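Local coordinates for Alpha/beta hydrolase fold protein (Ochrobactrum, PDB 4G9E) that opens the lactone ring of N-acyl homoserine lactones, acting as an AHL-lactonase of the alpha/beta hydrolase fold, at residues A[13-18]-A[85-90]; A[110-115]-A[201-206]. All coordinates share one frame; numbering follows the deposited sequence.

After strand 4-10 at the sheet edge, strand 13-19 opens contact 1. The chain then passes through strands 24-30 and 52-57 and returns on helix 77-91, where contact 1 closes a loop with 66 residues between its segments. Strand 97-101 and helix 103-111 follow. Contact 2 opens on segment 110-115 and closes 85 residues later on helix 200-206. The two loops come in series, and neither nests in nor crosses the other. The centres of contact 1 and contact 2 lie about 21 Å apart. Helix 77-91 bridges them: Met88 CE lies 3.5 Å from Tyr115 OH, and Thr85 CG2 packs on the backbone of Arg114.

Contact 1: A[13-18]-A[85-90]; sequences GRIAVR and TEVMQQ
Segments 13-18 and 85-90 come closest at Ile15 and Val87, whose CA atoms are 8.0 Å apart. The pairing is a helix packed on the sheet of the alpha/beta hydrolase fold. Strand 13-19 lies between strands 4-10 and 52-57, one place in from the edge of the sheet. No hydrogen bond joins the two segments, and the contact is purely apolar. Within 85-90, Val87 alone touches 13-18. Its two methyls divide the work: CG2 serves Ile15 and CG1 serves Val17. Ile15 and Val17 are two apart on the strand, so both side chains face the helix. In the conformer given here, Ile15 CG1 stands beside its own backbone N (chi1 -66°), and the chain then runs extended to CD1, the atom nearest Val87. Ile15 comes at Val87 on a slant. The touch at Val17 is looser, with its CG2 4.5 Å from Val87 CG1. All three residues are buried. Polar bonds flank this apolar centre. Glu86 OE1 accepts a hydrogen bond from Ser11 OG, and Gln90 NE2 donates to Glu9 O, so the helix is also tied to the first strand and the turn after it. At the centre, Val87 CG2 sits 3.7 Å from Ile15 CD1 and 4.1 Å from Ile15 CG2.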
# COMPACT_ATOMS: atom_id res chain seq x y z
N GLY A 13 4.58 -1.00 -18.56
CA GLY A 13 5.21 0.28 -18.75
C GLY A 13 6.53 0.35 -18.00
O GLY A 13 7.01 -0.65 -17.48
N ARG A 14 7.12 1.54 -17.96
CA ARG A 14 8.39 1.71 -17.28
C ARG A 14 8.13 2.05 -15.83
O ARG A 14 7.52 3.07 -15.53
CB ARG A 14 9.21 2.80 -17.96
CG ARG A 14 10.68 2.80 -17.56
CD ARG A 14 11.45 3.88 -18.30
NE ARG A 14 11.01 5.22 -17.93
CZ ARG A 14 10.40 6.07 -18.75
NH1 ARG A 14 10.18 5.72 -20.01
NH2 ARG A 14 10.03 7.26 -18.32
N ILE A 15 8.58 1.18 -14.93
CA ILE A 15 8.29 1.35 -13.51
C ILE A 15 9.52 1.81 -12.74
O ILE A 15 10.59 1.21 -12.82
CB ILE A 15 7.68 0.07 -12.91
CG1 ILE A 15 6.30 -0.18 -13.53
CG2 ILE A 15 7.58 0.19 -11.39
CD1 ILE A 15 5.63 -1.44 -13.06
N ALA A 16 9.35 2.90 -12.00
CA ALA A 16 10.41 3.45 -11.17
C ALA A 16 10.52 2.65 -9.88
O ALA A 16 9.50 2.32 -9.27
CB ALA A 16 10.13 4.91 -10.87
N VAL A 17 11.75 2.37 -9.45
CA VAL A 17 12.00 1.59 -8.24
C VAL A 17 13.06 2.27 -7.38
O VAL A 17 14.11 2.64 -7.88
CB VAL A 17 12.51 0.17 -8.59
CG1 VAL A 17 12.75 -0.64 -7.33
CG2 VAL A 17 11.51 -0.55 -9.50
N ARG A 18 12.76 2.43 -6.10
CA ARG A 18 13.73 2.93 -5.13
C ARG A 18 14.09 1.79 -4.21
O ARG A 18 13.21 1.08 -3.75
CB ARG A 18 13.11 4.04 -4.28
CG ARG A 18 12.70 5.25 -5.06
CD ARG A 18 11.77 6.13 -4.26
NE ARG A 18 11.12 7.10 -5.13
CZ ARG A 18 10.07 6.82 -5.90
NH1 ARG A 18 9.54 5.60 -5.89
NH2 ARG A 18 9.55 7.76 -6.68
N THR A 85 3.98 -8.00 -8.94
CA THR A 85 4.52 -9.35 -8.99
C THR A 85 5.57 -9.45 -10.10
O THR A 85 6.61 -10.08 -9.92
CB THR A 85 3.40 -10.40 -9.15
OG1 THR A 85 2.48 -10.31 -8.06
CG2 THR A 85 3.99 -11.80 -9.16
N GLU A 86 5.30 -8.82 -11.24
CA GLU A 86 6.25 -8.77 -12.34
C GLU A 86 7.52 -8.01 -11.95
O GLU A 86 8.64 -8.40 -12.30
CB GLU A 86 5.60 -8.15 -13.59
CG GLU A 86 6.54 -8.04 -14.78
CD GLU A 86 5.87 -7.50 -16.04
OE1 GLU A 86 4.66 -7.23 -16.01
OE2 GLU A 86 6.57 -7.35 -17.06
N VAL A 87 7.36 -6.90 -11.24
CA VAL A 87 8.51 -6.16 -10.73
C VAL A 87 9.38 -7.06 -9.85
O VAL A 87 10.60 -7.13 -10.02
CB VAL A 87 8.06 -4.90 -9.95
CG1 VAL A 87 9.19 -4.35 -9.08
CG2 VAL A 87 7.55 -3.84 -10.93
N MET A 88 8.75 -7.76 -8.91
CA MET A 88 9.52 -8.63 -8.01
C MET A 88 10.20 -9.77 -8.77
O MET A 88 11.31 -10.18 -8.41
CB MET A 88 8.64 -9.14 -6.86
CG MET A 88 8.07 -8.03 -5.98
SD MET A 88 9.30 -6.88 -5.29
CE MET A 88 10.02 -7.93 -4.04
N GLN A 89 9.53 -10.29 -9.82
CA GLN A 89 10.13 -11.29 -10.70
C GLN A 89 11.40 -10.71 -11.34
O GLN A 89 12.45 -11.39 -11.36
CB GLN A 89 9.11 -11.71 -11.77
CG GLN A 89 9.53 -12.87 -12.65
CD GLN A 89 9.56 -14.15 -11.83
OE1 GLN A 89 10.54 -14.90 -11.84
NE2 GLN A 89 8.44 -14.42 -11.12
N GLN A 90 11.32 -9.53 -11.90
CA GLN A 90 12.48 -8.92 -12.54
C GLN A 90 13.60 -8.65 -11.54
O GLN A 90 14.78 -8.79 -11.85
CB GLN A 90 12.09 -7.63 -13.28
CG GLN A 90 11.28 -7.86 -14.55
CD GLN A 90 11.26 -6.66 -15.47
OE1 GLN A 90 12.07 -5.74 -15.32
NE2 GLN A 90 10.34 -6.65 -16.42

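Contact 2: A[110-115]-A[201-206]; sequences EMIARY and RDIVAE
This is a small, partly buried contact without hydrogen bonds, in which an isoleucine meets another isoleucine and a carboxylate. It joins the last part of helix 103-111 and the residues after it to helix 200-206. Ile203 is its hub. The CA atoms of Ile112 and Ile203 are 8.1 Å apart. The two isoleucines lie alongside, their chains running opposite ways, and Ile112 CD1 meets Ile203 CG2 at 4.0 Å. The other branch of Ile203 goes to Glu110. Ile203 CG1 stands beside its own backbone N (chi1 -72°), and Ile203 CD1 ends 4.0 Å from Glu110 OE1 and 4.2 Å from Glu110 OE2, in the Glu110 conformer given here. Glu110 runs roughly perpendicular to Ile203. It leaves its backbone pointing away from helix 200-206, but in this conformer a bend at chi2 (-65°) brings the carboxylate back. That carboxylate is buried and well supplied with partners. OE1 takes a hydrogen bond from the N of Gly198, just before helix 200-206, and OE2 one from NE2 of Gln200, its first residue. Arg114 NH1 adds a long salt bridge to OE1. The same NH1 donates to Glu110 O at 2.8 Å, with the oxygen in the guanidinium plane, while NH1 itself lies above the carbonyl plane. Ile109 extends the apolar patch on Ile203 and Val204. Helix 103-111 follows Ser102, the probable nucleophile on a GxSxG elbow, so the contact packs a later helix against the tail of the nucleophile-elbow helix of the alpha/beta hydrolase fold.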
# COMPACT_ATOMS: atom_id res chain seq x y z
N GLU A 110 -4.42 -8.68 -3.03
CA GLU A 110 -4.49 -9.35 -4.32
C GLU A 110 -3.16 -10.04 -4.69
O GLU A 110 -3.16 -10.96 -5.50
CB GLU A 110 -4.97 -8.39 -5.42
CG GLU A 110 -6.34 -7.76 -5.17
CD GLU A 110 -7.49 -8.77 -5.16
OE1 GLU A 110 -7.35 -9.86 -5.75
OE2 GLU A 110 -8.53 -8.46 -4.55
N MET A 111 -2.06 -9.62 -4.08
CA MET A 111 -0.78 -10.29 -4.32
C MET A 111 -0.66 -11.63 -3.62
O MET A 111 0.19 -12.44 -3.98
CB MET A 111 0.41 -9.42 -3.94
CG MET A 111 0.68 -8.29 -4.90
SD MET A 111 2.13 -7.32 -4.44
CE MET A 111 3.46 -8.45 -4.82
N ILE A 112 -1.48 -11.89 -2.61
CA ILE A 112 -1.34 -13.13 -1.85
C ILE A 112 -1.40 -14.34 -2.79
O ILE A 112 -0.59 -15.25 -2.68
CB ILE A 112 -2.37 -13.22 -0.71
CG1 ILE A 112 -2.09 -12.15 0.35
CG2 ILE A 112 -2.37 -14.62 -0.09
CD1 ILE A 112 -3.16 -12.03 1.40
N ALA A 113 -2.34 -14.33 -3.73
CA ALA A 113 -2.49 -15.45 -4.65
C ALA A 113 -1.39 -15.51 -5.71
O ALA A 113 -1.12 -16.57 -6.28
CB ALA A 113 -3.83 -15.37 -5.33
N ARG A 114 -0.77 -14.37 -6.00
CA ARG A 114 0.17 -14.23 -7.10
C ARG A 114 1.63 -14.36 -6.69
O ARG A 114 2.49 -14.58 -7.53
CB ARG A 114 -0.03 -12.87 -7.76
CG ARG A 114 -1.39 -12.71 -8.42
CD ARG A 114 -1.62 -11.29 -8.91
NE ARG A 114 -2.80 -11.24 -9.77
CZ ARG A 114 -4.05 -11.15 -9.35
NH1 ARG A 114 -4.32 -11.05 -8.05
NH2 ARG A 114 -5.04 -11.16 -10.23
N TYR A 115 1.89 -14.20 -5.39
CA TYR A 115 3.24 -14.06 -4.85
C TYR A 115 3.32 -15.00 -3.65
O TYR A 115 3.30 -14.56 -2.50
CB TYR A 115 3.46 -12.60 -4.46
CG TYR A 115 4.89 -12.21 -4.14
CD1 TYR A 115 5.88 -12.23 -5.11
CD2 TYR A 115 5.24 -11.80 -2.86
CE1 TYR A 115 7.19 -11.87 -4.81
CE2 TYR A 115 6.54 -11.43 -2.56
CZ TYR A 115 7.51 -11.46 -3.53
OH TYR A 115 8.80 -11.09 -3.22
N ARG A 201 -12.42 -9.85 1.48
CA ARG A 201 -12.87 -10.36 2.76
C ARG A 201 -12.52 -11.85 2.86
O ARG A 201 -11.95 -12.30 3.86
CB ARG A 201 -14.37 -10.15 2.93
CG ARG A 201 -14.93 -10.75 4.19
CD ARG A 201 -16.44 -10.76 4.14
NE ARG A 201 -16.89 -11.59 3.03
CZ ARG A 201 -17.98 -11.34 2.31
NH1 ARG A 201 -18.74 -10.29 2.59
NH2 ARG A 201 -18.31 -12.15 1.31
N ASP A 202 -12.87 -12.60 1.83
CA ASP A 202 -12.60 -14.03 1.84
C ASP A 202 -11.10 -14.32 1.78
O ASP A 202 -10.61 -15.22 2.45
CB ASP A 202 -13.33 -14.74 0.70
CG ASP A 202 -14.84 -14.64 0.82
OD1 ASP A 202 -15.35 -14.26 1.89
OD2 ASP A 202 -15.53 -14.95 -0.17
N ILE A 203 -10.37 -13.55 0.98
CA ILE A 203 -8.94 -13.78 0.86
C ILE A 203 -8.24 -13.65 2.22
O ILE A 203 -7.46 -14.52 2.59
CB ILE A 203 -8.28 -12.84 -0.15
CG1 ILE A 203 -8.68 -13.23 -1.56
CG2 ILE A 203 -6.77 -12.87 -0.02
CD1 ILE A 203 -8.41 -12.16 -2.60
N VAL A 204 -8.52 -12.58 2.96
CA VAL A 204 -7.81 -12.41 4.22
C VAL A 204 -8.26 -13.40 5.29
O VAL A 204 -7.47 -13.79 6.14
CB VAL A 204 -7.81 -10.95 4.76
CG1 VAL A 204 -7.21 -9.99 3.74
CG2 VAL A 204 -9.19 -10.51 5.23
N ALA A 205 -9.52 -13.83 5.22
CA ALA A 205 -10.05 -14.81 6.17
C ALA A 205 -9.36 -16.16 6.00
O ALA A 205 -9.14 -16.88 6.98
CB ALA A 205 -11.56 -14.96 6.00
N GLU A 206 -9.01 -16.48 4.76
CA GLU A 206 -8.51 -17.81 4.42
C GLU A 206 -6.99 -17.87 4.28
O GLU A 206 -6.40 -18.95 4.27
CB GLU A 206 -9.22 -18.29 3.14
CG GLU A 206 -10.72 -18.44 3.36
CD GLU A 206 -11.54 -18.52 2.07
OE1 GLU A 206 -10.97 -18.72 0.98
OE2 GLU A 206 -12.78 -18.37 2.17